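Local coordinates for protein phage integrase (Pectobacterium atrosepticum, PDB 3JU0) that probably binds arm-type DNA sites through this N-terminal domain of a tyrosine-recombinase integrase involved in DNA integration and recombination, at residues 59-62 with 63-67; 66-69 with 70-74. All coordinates share one frame; numbering follows the deposited sequence.

Contact 1: 59-62 with 63-67; sequences VSLA and DARQR
Two first torsions close the capping box that starts helix 61-76: Ser60 sets OG between its own backbone N and carbonyl carbon (chi1 67°), and Asp63 swings CG beside its backbone N (chi1 -65°), which turns each side chain back toward the other residue's amide. The exchange is reciprocal. Asp63 N donates to Ser60 OG over 3.0 Å, nearly straight at 168°, while Ser60 N donates to Asp63 OD2 over 2.9 Å, reaching that oxygen on its anti side and somewhat out of the carboxylate plane. This is the classic solution to a helix start, where the first amides lack a preceding turn of carbonyls to bond. The other carboxylate oxygen, Asp63 OD1, accepts from the backbone of Ile92, so the same carboxylate also links the helix start to the backbone at the head of helix 92-95, and a negative charge here would probably be stabilised by the helix dipole. From Ala64 onward the regular pattern takes over, beginning with Ala64 N to Ser60 O at 2.8 Å.

Apolar branches flank the cap. Val59 CG1 rests against Asp63 CB at 3.6 Å. One turn along, the extended Arg65 crosses Leu61, whose CD1 lies over one face of the guanidinium, and a salt bridge to Asp22 of strand 18-23 holds the charged end. Arg67 runs back in the same extended manner to hydrogen-bond the carbonyls of Leu53 and Asn89. There a methyl lies over one face of its guanidinium, near the rim: Val59 CG2 sits 3.5 Å above the plane and 3.6 Å from Arg67 NH1.

Contact 2: 66-69 with 70-74; sequences QRRD and EAKKL
Gln66 and Glu70, and the three pairs after them, meet one turn apart in the middle and later part of helix 61-76 of the arm-type DNA-binding domain, a contact carried by the backbone, with charged side chains arranged along it. Four consecutive i to i+4 hydrogen bonds join 66-69 to 70-74, from Glu70 N to Gln66 O (2.9 Å) through to Lys73 N to Asp69 O (2.9 Å), the regular pattern of an alpha helix.

The side chains illustrate how a helix surface pairs its charges at short sequence spacing. Glu70 and Lys73, three residues apart, form a salt bridge in which Lys73 NZ approaches Glu70 OE1 on its syn side at 2.7 Å. Glu70 carries CG opposite its own carbonyl carbon (chi1 -65°), against the carbonyl oxygen of Gln66, and the bend at chi2 then turns the carboxylate; the Gln66 side chain runs alongside in the same direction. Lys73 packs its own CG on Asp69 O at 3.4 Å. Arg68 instead pairs with its immediate neighbour: bent at chi3 (71°), it presents NE and NH2 side-on to a single oxygen, Asp69 OD2, at 3.0 and 2.8 Å respectively. That oxygen lies almost in the guanidinium plane, but both nitrogens come to it from one face of the carboxylate, and the two bonds should limit rotation of the acid.

Across the turn the aliphatic part of Arg68 meets Lys72, CG to CE at 4.1 Å, and Lys72 CG lies against Arg68 O at 3.2 Å. Beyond this the Lys72 chain continues to Phe24, where NZ donates to the backbone carbonyl oxygen in the turn between strands 18-23 and 26-30, and Arg68 also touches Phe24; Glu70 instead reaches Asn89, in the loop before helix 92-95.

Contact 1 and contact 2 follow one another along helix 61-76, their centres about 10 Å apart, and they overlap at Gln66 and Arg67. Contact 1 covers the start of the helix just after strand 47-56, and contact 2 continues from there toward its C-terminal part. Both thus belong to the long helix accompanying the four-stranded antiparallel sheet of the arm-type binding domain. The general lesson is a division of labour: a capped beginning lying nearer the centre of the chain, then a more peripheral run of charge pairs. Along both, side chains reach the sheet region and the C-terminal segment, tying these elements to one helix.

Contact 1: 59-62 with 63-67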
loop_
_atom_site.group_PDB
_atom_site.type_symbol
_atom_site.label_atom_id
_atom_site.label_comp_id
_atom_site.label_asym_id
_atom_site.label_seq_id
_atom_site.Cartn_x
_atom_site.Cartn_y
_atom_site.Cartn_z
ATOM N N VAL A 59 1.069 0.899 -9.312
ATOM C CA VAL A 59 -0.116 0.915 -8.473
ATOM C C VAL A 59 -0.355 2.382 -8.061
ATOM O O VAL A 59 0.441 3.001 -7.384
ATOM C CB VAL A 59 0.144 0.011 -7.247
ATOM C CG1 VAL A 59 -1.041 0.066 -6.280
ATOM C CG2 VAL A 59 0.477 -1.442 -7.685
ATOM N N SER A 60 -1.484 2.912 -8.453
ATOM C CA SER A 60 -1.854 4.284 -8.112
ATOM C C SER A 60 -2.378 4.403 -6.688
ATOM O O SER A 60 -2.597 3.397 -6.028
ATOM C CB SER A 60 -2.954 4.804 -8.988
ATOM O OG SER A 60 -4.192 4.150 -8.805
ATOM N N LEU A 61 -2.578 5.598 -6.221
ATOM C CA LEU A 61 -3.186 5.798 -4.921
ATOM C C LEU A 61 -4.580 5.159 -4.822
ATOM O O LEU A 61 -4.874 4.445 -3.857
ATOM C CB LEU A 61 -3.268 7.327 -4.658
ATOM C CG LEU A 61 -4.037 7.750 -3.394
ATOM C CD1 LEU A 61 -3.502 7.172 -2.095
ATOM C CD2 LEU A 61 -4.091 9.277 -3.250
ATOM N N ALA A 62 -5.386 5.343 -5.847
ATOM C CA ALA A 62 -6.687 4.666 -5.893
ATOM C C ALA A 62 -6.559 3.155 -5.864
ATOM O O ALA A 62 -7.329 2.442 -5.165
ATOM C CB ALA A 62 -7.485 5.119 -7.067
ATOM N N ASP A 63 -5.639 2.615 -6.655
ATOM C CA ASP A 63 -5.384 1.204 -6.657
ATOM C C ASP A 63 -4.929 0.688 -5.259
ATOM O O ASP A 63 -5.365 -0.356 -4.773
ATOM C CB ASP A 63 -4.283 0.844 -7.633
ATOM C CG ASP A 63 -4.580 1.087 -9.095
ATOM O OD1 ASP A 63 -5.734 0.864 -9.539
ATOM O OD2 ASP A 63 -3.539 1.383 -9.826
ATOM N N ALA A 64 -4.083 1.447 -4.596
ATOM C CA ALA A 64 -3.578 1.099 -3.301
ATOM C C ALA A 64 -4.703 1.066 -2.253
ATOM O O ALA A 64 -4.771 0.151 -1.460
ATOM C CB ALA A 64 -2.492 2.032 -2.862
ATOM N N ARG A 65 -5.595 2.038 -2.308
ATOM C CA ARG A 65 -6.782 2.061 -1.420
ATOM C C ARG A 65 -7.660 0.857 -1.707
ATOM O O ARG A 65 -8.202 0.271 -0.748
ATOM C CB ARG A 65 -7.529 3.392 -1.515
ATOM C CG ARG A 65 -6.774 4.559 -1.007
ATOM C CD ARG A 65 -7.454 5.862 -1.246
ATOM N NE ARG A 65 -6.785 6.949 -0.577
ATOM C CZ ARG A 65 -6.893 8.219 -0.931
ATOM N NH1 ARG A 65 -7.606 8.560 -1.979
ATOM N NH2 ARG A 65 -6.240 9.111 -0.246
ATOM N N GLN A 66 -7.790 0.438 -2.969
ATOM C CA GLN A 66 -8.579 -0.759 -3.290
ATOM C C GLN A 66 -7.958 -2.000 -2.709
ATOM O O GLN A 66 -8.655 -2.886 -2.151
ATOM C CB GLN A 66 -8.708 -0.869 -4.833
ATOM C CG GLN A 66 -9.346 -2.120 -5.314
ATOM C CD GLN A 66 -10.742 -2.268 -4.868
ATOM O OE1 GLN A 66 -11.244 -3.410 -4.792
ATOM N NE2 GLN A 66 -11.409 -1.158 -4.550
ATOM N N ARG A 67 -6.634 -2.090 -2.801
ATOM C CA ARG A 67 -5.900 -3.247 -2.254
ATOM C C ARG A 67 -5.943 -3.256 -0.729
ATOM O O ARG A 67 -6.072 -4.295 -0.109
ATOM C CB ARG A 67 -4.444 -3.291 -2.734
ATOM C CG ARG A 67 -4.347 -3.558 -4.279
ATOM C CD ARG A 67 -2.943 -3.598 -4.718
ATOM N NE ARG A 67 -2.974 -3.835 -6.187
ATOM C CZ ARG A 67 -1.943 -4.283 -6.883
ATOM N NH1 ARG A 67 -0.775 -4.480 -6.269
ATOM N NH2 ARG A 67 -2.068 -4.546 -8.188
#

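Contact 2: 66-69 with 70-74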
loop_
_atom_site.group_PDB
_atom_site.type_symbol
_atom_site.label_atom_id
_atom_site.label_comp_id
_atom_site.label_asym_id
_atom_site.label_seq_id
_atom_site.Cartn_x
_atom_site.Cartn_y
_atom_site.Cartn_z
ATOM N N GLN A 66 -7.790 0.438 -2.969
ATOM C CA GLN A 66 -8.579 -0.759 -3.290
ATOM C C GLN A 66 -7.958 -2.000 -2.709
ATOM O O GLN A 66 -8.655 -2.886 -2.151
ATOM C CB GLN A 66 -8.708 -0.869 -4.833
ATOM C CG GLN A 66 -9.346 -2.120 -5.314
ATOM C CD GLN A 66 -10.742 -2.268 -4.868
ATOM O OE1 GLN A 66 -11.244 -3.410 -4.792
ATOM N NE2 GLN A 66 -11.409 -1.158 -4.550
ATOM N N ARG A 67 -6.634 -2.090 -2.801
ATOM C CA ARG A 67 -5.900 -3.247 -2.254
ATOM C C ARG A 67 -5.943 -3.256 -0.729
ATOM O O ARG A 67 -6.072 -4.295 -0.109
ATOM C CB ARG A 67 -4.444 -3.291 -2.734
ATOM C CG ARG A 67 -4.347 -3.558 -4.279
ATOM C CD ARG A 67 -2.943 -3.598 -4.718
ATOM N NE ARG A 67 -2.974 -3.835 -6.187
ATOM C CZ ARG A 67 -1.943 -4.283 -6.883
ATOM N NH1 ARG A 67 -0.775 -4.480 -6.269
ATOM N NH2 ARG A 67 -2.068 -4.546 -8.188
ATOM N N ARG A 68 -5.898 -2.066 -0.136
ATOM C CA ARG A 68 -6.108 -1.936 1.332
ATOM C C ARG A 68 -7.478 -2.503 1.695
ATOM O O ARG A 68 -7.620 -3.254 2.627
ATOM C CB ARG A 68 -6.044 -0.431 1.695
ATOM C CG ARG A 68 -6.454 -0.092 3.110
ATOM C CD ARG A 68 -6.956 1.334 3.150
ATOM N NE ARG A 68 -8.237 1.521 2.508
ATOM C CZ ARG A 68 -8.830 2.700 2.271
ATOM N NH1 ARG A 68 -8.212 3.830 2.514
ATOM N NH2 ARG A 68 -10.024 2.731 1.718
ATOM N N ASP A 69 -8.489 -2.094 0.951
ATOM C CA ASP A 69 -9.847 -2.545 1.212
ATOM C C ASP A 69 -9.910 -4.084 1.147
ATOM O O ASP A 69 -10.539 -4.747 1.970
ATOM C CB ASP A 69 -10.842 -1.885 0.246
ATOM C CG ASP A 69 -11.077 -0.462 0.546
ATOM O OD1 ASP A 69 -11.648 0.234 -0.328
ATOM O OD2 ASP A 69 -10.687 -0.007 1.645
ATOM N N GLU A 70 -9.340 -4.662 0.099
ATOM C CA GLU A 70 -9.324 -6.107 -0.050
ATOM C C GLU A 70 -8.613 -6.821 1.094
ATOM O O GLU A 70 -9.072 -7.843 1.577
ATOM C CB GLU A 70 -8.806 -6.502 -1.396
ATOM C CG GLU A 70 -9.703 -6.056 -2.505
ATOM C CD GLU A 70 -11.121 -6.615 -2.439
ATOM O OE1 GLU A 70 -12.082 -5.846 -2.603
ATOM O OE2 GLU A 70 -11.280 -7.823 -2.164
ATOM N N ALA A 71 -7.537 -6.240 1.586
ATOM C CA ALA A 71 -6.832 -6.784 2.716
ATOM C C ALA A 71 -7.674 -6.700 3.971
ATOM O O ALA A 71 -7.674 -7.657 4.773
ATOM C CB ALA A 71 -5.529 -6.068 2.908
ATOM N N LYS A 72 -8.392 -5.607 4.149
ATOM C CA LYS A 72 -9.264 -5.457 5.345
ATOM C C LYS A 72 -10.395 -6.504 5.289
ATOM O O LYS A 72 -10.848 -7.037 6.324
ATOM C CB LYS A 72 -9.857 -4.079 5.437
ATOM C CG LYS A 72 -8.861 -3.005 5.591
ATOM C CD LYS A 72 -8.506 -2.661 6.802
ATOM C CE LYS A 72 -7.634 -1.359 6.813
ATOM N NZ LYS A 72 -7.124 -1.183 8.206
ATOM N N LYS A 73 -10.903 -6.778 4.076
ATOM C CA LYS A 73 -11.931 -7.829 3.928
ATOM C C LYS A 73 -11.364 -9.197 4.323
ATOM O O LYS A 73 -12.027 -9.994 4.996
ATOM C CB LYS A 73 -12.510 -7.860 2.530
ATOM C CG LYS A 73 -13.317 -6.634 2.198
ATOM C CD LYS A 73 -13.856 -6.811 0.723
ATOM C CE LYS A 73 -14.122 -5.650 -0.021
ATOM N NZ LYS A 73 -14.454 -6.345 -1.378
ATOM N N LEU A 74 -10.144 -9.511 3.879
ATOM C CA LEU A 74 -9.546 -10.781 4.277
ATOM C C LEU A 74 -9.377 -10.857 5.791
ATOM O O LEU A 74 -9.722 -11.850 6.388
ATOM C CB LEU A 74 -8.179 -11.042 3.589
ATOM C CG LEU A 74 -8.243 -11.322 2.107
ATOM C CD1 LEU A 74 -6.868 -11.429 1.528
ATOM C CD2 LEU A 74 -8.997 -12.584 1.814
#